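PDB 1JL5: outer membrane protein YopM from Yersinia pestis, which is a leucine-rich repeat virulence effector that probably alters host cell physiology to promote bacterial survival in host tissues. Local coordinates for residues Arg341-Phe346 and Gln361-Tyr366; Ala350-Leu355 and Asn367-Phe372. All coordinates share one frame; numbering follows the deposited sequence.

Contact 1: residues Arg341-Phe346 and Gln361-Tyr366; sequences RLIASF and QLHVEY
H363 O is met by two atoms of segment 341-346: A344 N donates to it at 2.7 Å, and the CA of I343 adds a C-H...O contact at 3.2 Å. One step earlier H363 N donates to L342 O at 2.7 Å, running almost along the carbonyl axis, and L342 N donates to Q361 O in a nearly straight bond with an N-H...O angle of 171°. Strands 341-343 and 361-363 are thus paired in parallel, neighbouring rungs of the leucine-rich repeat solenoid. R341, I343, Q361 and H363 make one face, a mixed one, and the apolar L342 and L362 the other. L342 and L362 lie side by side, each with CG anti to the backbone N (chi1 near 180°), and L342 CD2 meets L362 CD1 at 3.6 Å; branched aliphatic chains suit this interior, where leucine recurs at the equivalent position of successive repeats. On the R341 face the guanidinium of R341 and the amide of Q361 stand almost perpendicular, their planes 85° apart, with OE1 over one face of the guanidinium. Each has its polar partner elsewhere: E321 forms a salt bridge with R341, and D381 hydrogen-bonds Q361 NE2 and H363 NE2. Further along the chain, a water contacts S345 OG and donates to E365 OE2; S345 OG also hydrogen-bonds S325 OG, while R383 pairs with E365 OE2. The rings of F346 and Y366 run alongside each other in near-parallel planes, slid apart so that they barely overlap.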
ATOM      1  N   ARG A 341      12.277 -15.134  -8.337  1.00 26.05           N
ATOM      2  CA  ARG A 341      11.131 -14.289  -8.090  1.00 24.96           C
ATOM      3  C   ARG A 341      10.140 -14.401  -9.224  1.00 24.05           C
ATOM      4  O   ARG A 341      10.454 -14.108 -10.378  1.00 23.43           O
ATOM      5  CB  ARG A 341      11.579 -12.841  -7.931  1.00 26.86           C
ATOM      6  CG  ARG A 341      12.387 -12.571  -6.675  1.00 30.80           C
ATOM      7  CD  ARG A 341      13.268 -11.347  -6.849  1.00 36.21           C
ATOM      8  NE  ARG A 341      13.104 -10.367  -5.781  1.00 43.94           N
ATOM      9  CZ  ARG A 341      12.098  -9.495  -5.702  1.00 49.07           C
ATOM     10  NH1 ARG A 341      11.147  -9.470  -6.634  1.00 47.18           N
ATOM     11  NH2 ARG A 341      12.049  -8.636  -4.690  1.00 49.95           N
ATOM     12  N   LEU A 342       8.944 -14.859  -8.896  1.00 22.89           N
ATOM     13  CA  LEU A 342       7.906 -14.966  -9.887  1.00 22.33           C
ATOM     14  C   LEU A 342       6.746 -14.091  -9.452  1.00 23.68           C
ATOM     15  O   LEU A 342       6.080 -14.365  -8.450  1.00 23.52           O
ATOM     16  CB  LEU A 342       7.423 -16.408 -10.046  1.00 21.11           C
ATOM     17  CG  LEU A 342       6.242 -16.525 -11.019  1.00 20.83           C
ATOM     18  CD1 LEU A 342       6.604 -15.893 -12.355  1.00 20.54           C
ATOM     19  CD2 LEU A 342       5.861 -17.985 -11.207  1.00 21.51           C
ATOM     20  N   ILE A 343       6.539 -13.010 -10.187  1.00 22.63           N
ATOM     21  CA  ILE A 343       5.425 -12.126  -9.909  1.00 21.67           C
ATOM     22  C   ILE A 343       4.574 -12.245 -11.151  1.00 18.94           C
ATOM     23  O   ILE A 343       4.928 -11.725 -12.202  1.00 20.39           O
ATOM     24  CB  ILE A 343       5.860 -10.664  -9.726  1.00 22.13           C
ATOM     25  CG1 ILE A 343       6.862 -10.544  -8.573  1.00 21.88           C
ATOM     26  CG2 ILE A 343       4.639  -9.804  -9.419  1.00 20.44           C
ATOM     27  CD1 ILE A 343       8.261 -10.963  -8.934  1.00 30.54           C
ATOM     28  N   ALA A 344       3.469 -12.968 -11.035  1.00 19.20           N
ATOM     29  CA  ALA A 344       2.571 -13.181 -12.154  1.00 20.84           C
ATOM     30  C   ALA A 344       1.153 -12.911 -11.679  1.00 21.94           C
ATOM     31  O   ALA A 344       0.175 -13.428 -12.222  1.00 21.70           O
ATOM     32  CB  ALA A 344       2.701 -14.604 -12.663  1.00 21.64           C
ATOM     33  N   SER A 345       1.061 -12.094 -10.643  1.00 22.39           N
ATOM     34  CA  SER A 345      -0.220 -11.717 -10.082  1.00 22.74           C
ATOM     35  C   SER A 345      -1.006 -10.925 -11.117  1.00 21.17           C
ATOM     36  O   SER A 345      -0.440 -10.407 -12.083  1.00 21.44           O
ATOM     37  CB  SER A 345       0.011 -10.852  -8.855  1.00 21.18           C
ATOM     38  OG  SER A 345       0.864  -9.784  -9.208  1.00 26.77           O
ATOM     39  N   PHE A 346      -2.313 -10.836 -10.912  1.00 21.72           N
ATOM     40  CA  PHE A 346      -3.178 -10.091 -11.813  1.00 20.69           C
ATOM     41  C   PHE A 346      -3.054 -10.557 -13.247  1.00 22.00           C
ATOM     42  O   PHE A 346      -2.777  -9.786 -14.166  1.00 22.04           O
ATOM     43  CB  PHE A 346      -2.863  -8.609 -11.710  1.00 20.10           C
ATOM     44  CG  PHE A 346      -3.133  -8.046 -10.361  1.00 22.97           C
ATOM     45  CD1 PHE A 346      -4.443  -7.888  -9.915  1.00 23.98           C
ATOM     46  CD2 PHE A 346      -2.085  -7.682  -9.522  1.00 23.47           C
ATOM     47  CE1 PHE A 346      -4.704  -7.373  -8.652  1.00 24.20           C
ATOM     48  CE2 PHE A 346      -2.336  -7.166  -8.258  1.00 24.50           C
ATOM     49  CZ  PHE A 346      -3.650  -7.011  -7.823  1.00 24.00           C
ATOM     50  N   GLN A 361      10.510 -16.020  -4.253  1.00 27.72           N
ATOM     51  CA  GLN A 361       9.305 -15.232  -4.222  1.00 27.32           C
ATOM     52  C   GLN A 361       8.287 -15.649  -5.252  1.00 26.18           C
ATOM     53  O   GLN A 361       8.589 -15.801  -6.433  1.00 25.99           O
ATOM     54  CB  GLN A 361       9.673 -13.770  -4.414  1.00 27.97           C
ATOM     55  CG  GLN A 361       8.508 -12.822  -4.397  1.00 29.02           C
ATOM     56  CD  GLN A 361       8.965 -11.422  -4.667  1.00 29.10           C
ATOM     57  OE1 GLN A 361       9.566 -11.152  -5.702  1.00 31.03           O
ATOM     58  NE2 GLN A 361       8.702 -10.518  -3.735  1.00 31.23           N
ATOM     59  N   LEU A 362       7.069 -15.848  -4.776  1.00 24.59           N
ATOM     60  CA  LEU A 362       5.978 -16.220  -5.637  1.00 23.94           C
ATOM     61  C   LEU A 362       4.807 -15.307  -5.338  1.00 24.76           C
ATOM     62  O   LEU A 362       4.159 -15.438  -4.306  1.00 25.28           O
ATOM     63  CB  LEU A 362       5.555 -17.665  -5.395  1.00 24.00           C
ATOM     64  CG  LEU A 362       4.396 -18.058  -6.306  1.00 23.12           C
ATOM     65  CD1 LEU A 362       4.861 -18.009  -7.751  1.00 23.15           C
ATOM     66  CD2 LEU A 362       3.887 -19.439  -5.944  1.00 26.45           C
ATOM     67  N   HIS A 363       4.562 -14.362  -6.231  1.00 24.38           N
ATOM     68  CA  HIS A 363       3.430 -13.460  -6.085  1.00 23.59           C
ATOM     69  C   HIS A 363       2.571 -13.728  -7.293  1.00 23.60           C
ATOM     70  O   HIS A 363       2.840 -13.226  -8.378  1.00 23.90           O
ATOM     71  CB  HIS A 363       3.886 -12.005  -6.071  1.00 21.96           C
ATOM     72  CG  HIS A 363       4.583 -11.612  -4.807  1.00 21.77           C
ATOM     73  ND1 HIS A 363       5.061 -10.339  -4.585  1.00 23.37           N
ATOM     74  CD2 HIS A 363       4.887 -12.328  -3.701  1.00 21.44           C
ATOM     75  CE1 HIS A 363       5.629 -10.288  -3.394  1.00 22.87           C
ATOM     76  NE2 HIS A 363       5.537 -11.482  -2.838  1.00 22.02           N
ATOM     77  N   VAL A 364       1.558 -14.562  -7.103  1.00 25.60           N
ATOM     78  CA  VAL A 364       0.656 -14.922  -8.183  1.00 28.65           C
ATOM     79  C   VAL A 364      -0.754 -14.591  -7.737  1.00 28.97           C
ATOM     80  O   VAL A 364      -1.740 -15.190  -8.170  1.00 31.06           O
ATOM     81  CB  VAL A 364       0.792 -16.409  -8.525  1.00 30.01           C
ATOM     82  CG1 VAL A 364      -0.184 -16.789  -9.623  1.00 35.76           C
ATOM     83  CG2 VAL A 364       2.212 -16.681  -8.995  1.00 32.15           C
ATOM     84  N   GLU A 365      -0.816 -13.607  -6.855  1.00 27.04           N
ATOM     85  CA  GLU A 365      -2.056 -13.092  -6.304  1.00 28.12           C
ATOM     86  C   GLU A 365      -2.991 -12.690  -7.441  1.00 27.25           C
ATOM     87  O   GLU A 365      -2.551 -12.204  -8.481  1.00 24.34           O
ATOM     88  CB  GLU A 365      -1.728 -11.863  -5.450  1.00 30.43           C
ATOM     89  CG  GLU A 365      -0.244 -11.474  -5.564  1.00 36.32           C
ATOM     90  CD  GLU A 365       0.091 -10.148  -4.922  1.00 41.09           C
ATOM     91  OE1 GLU A 365      -0.279  -9.940  -3.742  1.00 45.26           O
ATOM     92  OE2 GLU A 365       0.736  -9.317  -5.594  1.00 42.24           O
ATOM     93  N   TYR A 366      -4.283 -12.913  -7.246  1.00 27.35           N
ATOM     94  CA  TYR A 366      -5.274 -12.526  -8.236  1.00 28.01           C
ATOM     95  C   TYR A 366      -5.083 -13.150  -9.600  1.00 27.77           C
ATOM     96  O   TYR A 366      -4.790 -12.482 -10.592  1.00 28.25           O
ATOM     97  CB  TYR A 366      -5.300 -11.006  -8.340  1.00 29.18           C
ATOM     98  CG  TYR A 366      -5.519 -10.377  -6.987  1.00 32.01           C
ATOM     99  CD1 TYR A 366      -6.748 -10.494  -6.339  1.00 33.39           C
ATOM    100  CD2 TYR A 366      -4.491  -9.711  -6.331  1.00 32.00           C
ATOM    101  CE1 TYR A 366      -6.947  -9.963  -5.074  1.00 35.25           C
ATOM    102  CE2 TYR A 366      -4.678  -9.173  -5.061  1.00 35.77           C
ATOM    103  CZ  TYR A 366      -5.911  -9.303  -4.440  1.00 37.20           C
ATOM    104  OH  TYR A 366      -6.113  -8.764  -3.190  1.00 42.02           O
TER
HETATM  105  O   HOH W   1       1.884  -7.952  -7.571  1.00 50.87           O

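Contact 2: residues Ala350-Leu355 and Asn367-Phe372; sequences AEVPEL and NPLREF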
ATOM      1  N   ALA A 350      -4.686 -20.162 -14.603  1.00 29.75           N
ATOM      2  CA  ALA A 350      -5.517 -21.195 -14.001  1.00 33.43           C
ATOM      3  C   ALA A 350      -4.535 -21.991 -13.156  1.00 35.18           C
ATOM      4  O   ALA A 350      -4.886 -22.555 -12.119  1.00 37.74           O
ATOM      5  CB  ALA A 350      -6.119 -22.084 -15.076  1.00 31.47           C
ATOM      6  N   GLU A 351      -3.288 -22.009 -13.614  1.00 35.76           N
ATOM      7  CA  GLU A 351      -2.225 -22.728 -12.933  1.00 36.99           C
ATOM      8  C   GLU A 351      -0.908 -21.985 -13.023  1.00 34.92           C
ATOM      9  O   GLU A 351      -0.632 -21.288 -13.997  1.00 34.05           O
ATOM     10  CB  GLU A 351      -2.010 -24.100 -13.568  1.00 40.73           C
ATOM     11  CG  GLU A 351      -3.236 -24.980 -13.668  1.00 48.33           C
ATOM     12  CD  GLU A 351      -2.966 -26.214 -14.507  1.00 51.95           C
ATOM     13  OE1 GLU A 351      -2.066 -26.996 -14.133  1.00 54.38           O
ATOM     14  OE2 GLU A 351      -3.646 -26.396 -15.541  1.00 54.25           O
ATOM     15  N   VAL A 352      -0.094 -22.147 -11.992  1.00 33.40           N
ATOM     16  CA  VAL A 352       1.228 -21.566 -11.980  1.00 31.73           C
ATOM     17  C   VAL A 352       2.066 -22.775 -12.378  1.00 31.75           C
ATOM     18  O   VAL A 352       1.887 -23.858 -11.826  1.00 31.13           O
ATOM     19  CB  VAL A 352       1.632 -21.108 -10.574  1.00 30.90           C
ATOM     20  CG1 VAL A 352       3.087 -20.675 -10.571  1.00 32.45           C
ATOM     21  CG2 VAL A 352       0.736 -19.969 -10.124  1.00 31.53           C
ATOM     22  N   PRO A 353       2.965 -22.621 -13.358  1.00 30.36           N
ATOM     23  CA  PRO A 353       3.775 -23.776 -13.750  1.00 28.97           C
ATOM     24  C   PRO A 353       4.531 -24.304 -12.538  1.00 29.23           C
ATOM     25  O   PRO A 353       4.603 -23.637 -11.502  1.00 28.26           O
ATOM     26  CB  PRO A 353       4.720 -23.197 -14.800  1.00 29.63           C
ATOM     27  CG  PRO A 353       3.943 -22.047 -15.370  1.00 28.93           C
ATOM     28  CD  PRO A 353       3.330 -21.431 -14.142  1.00 29.31           C
ATOM     29  N   GLU A 354       5.089 -25.500 -12.667  1.00 29.56           N
ATOM     30  CA  GLU A 354       5.853 -26.085 -11.578  1.00 29.18           C
ATOM     31  C   GLU A 354       6.899 -25.061 -11.177  1.00 27.53           C
ATOM     32  O   GLU A 354       7.636 -24.543 -12.015  1.00 26.25           O
ATOM     33  CB  GLU A 354       6.534 -27.365 -12.036  1.00 33.06           C
ATOM     34  CG  GLU A 354       7.279 -28.070 -10.928  1.00 39.98           C
ATOM     35  CD  GLU A 354       7.845 -29.389 -11.381  1.00 42.91           C
ATOM     36  OE1 GLU A 354       8.723 -29.381 -12.269  1.00 45.77           O
ATOM     37  OE2 GLU A 354       7.407 -30.433 -10.854  1.00 48.02           O
ATOM     38  N   LEU A 355       6.959 -24.763  -9.891  1.00 25.68           N
ATOM     39  CA  LEU A 355       7.894 -23.775  -9.400  1.00 27.36           C
ATOM     40  C   LEU A 355       9.311 -24.298  -9.272  1.00 28.45           C
ATOM     41  O   LEU A 355       9.533 -25.406  -8.798  1.00 29.89           O
ATOM     42  CB  LEU A 355       7.415 -23.252  -8.050  1.00 24.85           C
ATOM     43  CG  LEU A 355       6.038 -22.585  -8.113  1.00 26.43           C
ATOM     44  CD1 LEU A 355       5.617 -22.149  -6.721  1.00 24.22           C
ATOM     45  CD2 LEU A 355       6.099 -21.382  -9.064  1.00 25.90           C
ATOM     46  N   ASN A 367      -5.248 -14.459  -9.616  1.00 27.17           N
ATOM     47  CA  ASN A 367      -5.171 -15.259 -10.815  1.00 26.10           C
ATOM     48  C   ASN A 367      -6.254 -16.280 -10.545  1.00 27.33           C
ATOM     49  O   ASN A 367      -6.426 -16.713  -9.404  1.00 28.42           O
ATOM     50  CB  ASN A 367      -3.810 -15.942 -10.930  1.00 23.77           C
ATOM     51  CG  ASN A 367      -2.813 -15.119 -11.710  1.00 22.67           C
ATOM     52  OD1 ASN A 367      -2.921 -14.993 -12.926  1.00 22.25           O
ATOM     53  ND2 ASN A 367      -1.841 -14.550 -11.016  1.00 21.63           N
ATOM     54  N   PRO A 368      -7.033 -16.643 -11.570  1.00 27.43           N
ATOM     55  CA  PRO A 368      -8.092 -17.632 -11.368  1.00 28.69           C
ATOM     56  C   PRO A 368      -7.450 -19.004 -11.229  1.00 29.81           C
ATOM     57  O   PRO A 368      -7.761 -19.927 -11.971  1.00 31.34           O
ATOM     58  CB  PRO A 368      -8.920 -17.501 -12.634  1.00 26.73           C
ATOM     59  CG  PRO A 368      -7.889 -17.179 -13.660  1.00 25.81           C
ATOM     60  CD  PRO A 368      -7.045 -16.139 -12.954  1.00 27.45           C
ATOM     61  N   LEU A 369      -6.525 -19.108 -10.284  1.00 32.62           N
ATOM     62  CA  LEU A 369      -5.815 -20.347 -10.022  1.00 36.22           C
ATOM     63  C   LEU A 369      -6.779 -21.424  -9.550  1.00 38.32           C
ATOM     64  O   LEU A 369      -7.480 -21.246  -8.556  1.00 39.29           O
ATOM     65  CB  LEU A 369      -4.746 -20.107  -8.950  1.00 36.04           C
ATOM     66  CG  LEU A 369      -3.283 -19.952  -9.375  1.00 36.36           C
ATOM     67  CD1 LEU A 369      -3.160 -19.171 -10.663  1.00 34.89           C
ATOM     68  CD2 LEU A 369      -2.522 -19.281  -8.249  1.00 36.50           C
ATOM     69  N   ARG A 370      -6.820 -22.534 -10.274  1.00 41.32           N
ATOM     70  CA  ARG A 370      -7.684 -23.644  -9.902  1.00 45.52           C
ATOM     71  C   ARG A 370      -7.128 -24.236  -8.612  1.00 46.38           C
ATOM     72  O   ARG A 370      -7.842 -24.875  -7.840  1.00 47.44           O
ATOM     73  CB  ARG A 370      -7.686 -24.692 -11.015  1.00 46.68           C
ATOM     74  CG  ARG A 370      -8.080 -24.102 -12.355  1.00 51.54           C
ATOM     75  CD  ARG A 370      -8.009 -25.102 -13.495  1.00 54.77           C
ATOM     76  NE  ARG A 370      -8.325 -24.454 -14.768  1.00 58.73           N
ATOM     77  CZ  ARG A 370      -9.474 -23.832 -15.025  1.00 60.37           C
ATOM     78  NH1 ARG A 370     -10.420 -23.778 -14.098  1.00 61.78           N
ATOM     79  NH2 ARG A 370      -9.674 -23.252 -16.203  1.00 61.05           N
ATOM     80  N   GLU A 371      -5.843 -23.993  -8.381  1.00 46.89           N
ATOM     81  CA  GLU A 371      -5.157 -24.489  -7.198  1.00 47.34           C
ATOM     82  C   GLU A 371      -3.798 -23.809  -7.110  1.00 46.44           C
ATOM     83  O   GLU A 371      -3.254 -23.364  -8.121  1.00 46.23           O
ATOM     84  CB  GLU A 371      -4.953 -25.998  -7.311  1.00 49.79           C
ATOM     85  CG  GLU A 371      -4.012 -26.391  -8.441  1.00 53.66           C
ATOM     86  CD  GLU A 371      -3.937 -27.889  -8.648  1.00 56.85           C
ATOM     87  OE1 GLU A 371      -3.725 -28.618  -7.654  1.00 57.00           O
ATOM     88  OE2 GLU A 371      -4.084 -28.338  -9.808  1.00 58.42           O
ATOM     89  N   PHE A 372      -3.253 -23.721  -5.903  1.00 44.59           N
ATOM     90  CA  PHE A 372      -1.945 -23.116  -5.732  1.00 44.18           C
ATOM     91  C   PHE A 372      -0.926 -24.155  -6.157  1.00 42.51           C
ATOM     92  O   PHE A 372      -1.119 -25.349  -5.944  1.00 43.58           O
ATOM     93  CB  PHE A 372      -1.700 -22.725  -4.274  1.00 44.83           C
ATOM     94  CG  PHE A 372      -2.626 -21.655  -3.763  1.00 46.77           C
ATOM     95  CD1 PHE A 372      -3.160 -20.702  -4.626  1.00 46.30           C
ATOM     96  CD2 PHE A 372      -2.929 -21.575  -2.407  1.00 46.97           C
ATOM     97  CE1 PHE A 372      -3.986 -19.685  -4.148  1.00 47.50           C
ATOM     98  CE2 PHE A 372      -3.751 -20.561  -1.918  1.00 47.19           C
ATOM     99  CZ  PHE A 372      -4.280 -19.614  -2.789  1.00 48.01           C
TER
HETATM  100  O   HOH W   2      -1.172 -23.584  -9.781  1.00 35.97           O
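The guanidinium end of R370 meets the methyl of A350 obliquely, R370 NE lying 3.3 Å from A350 CB. R370 reaches it with a chain extended from CG to NE, so that its aliphatic part also passes along the small A350 side chain; a side chain this small is consistent with the close approach of the two backbones. There R370 N donates to A350 O at 2.7 Å, in the carbonyl plane and on a lone pair, and L369 CA adds a C-H...O contact to the same oxygen. A350 CA in turn points its hydrogen at P368 O, 3.3 Å away and almost straight. P368 is the centre of an inverse gamma turn, a tight bend that suits proline's fixed phi. Inward of these bonds V352 CG2 packs against L369 CD2 at 3.8 Å, two branched apolar chains crossing at the buried side. A water bridges the backbone further on, accepting from V352 N and donating to E371 O. On the outside, R370 packs on K166 of one neighbouring subunit and F372 on E380 of another. The two loops follow strands 341-343 and 361-363 respectively, with V352 resting on L342 of the first strand and on V364, the residue after H363.

From the N terminus the chain enters contact 1 at 341-346, passes through 350-355 of contact 2, returns to contact 1 at 361-366 and finishes in contact 2 at 367-372, so the two contacts cross. Each closes about one turn of the solenoid: contact 1 brings together the strands of repeats 14 and 15, contact 2 the loops that follow those strands. Their centres are 10 Å apart and they share the interior, where L362 packs on L355. N367 joins them in polar fashion, its ND2 probably hydrogen-bonded to A344 O, while its OD1 accepts from L349 N.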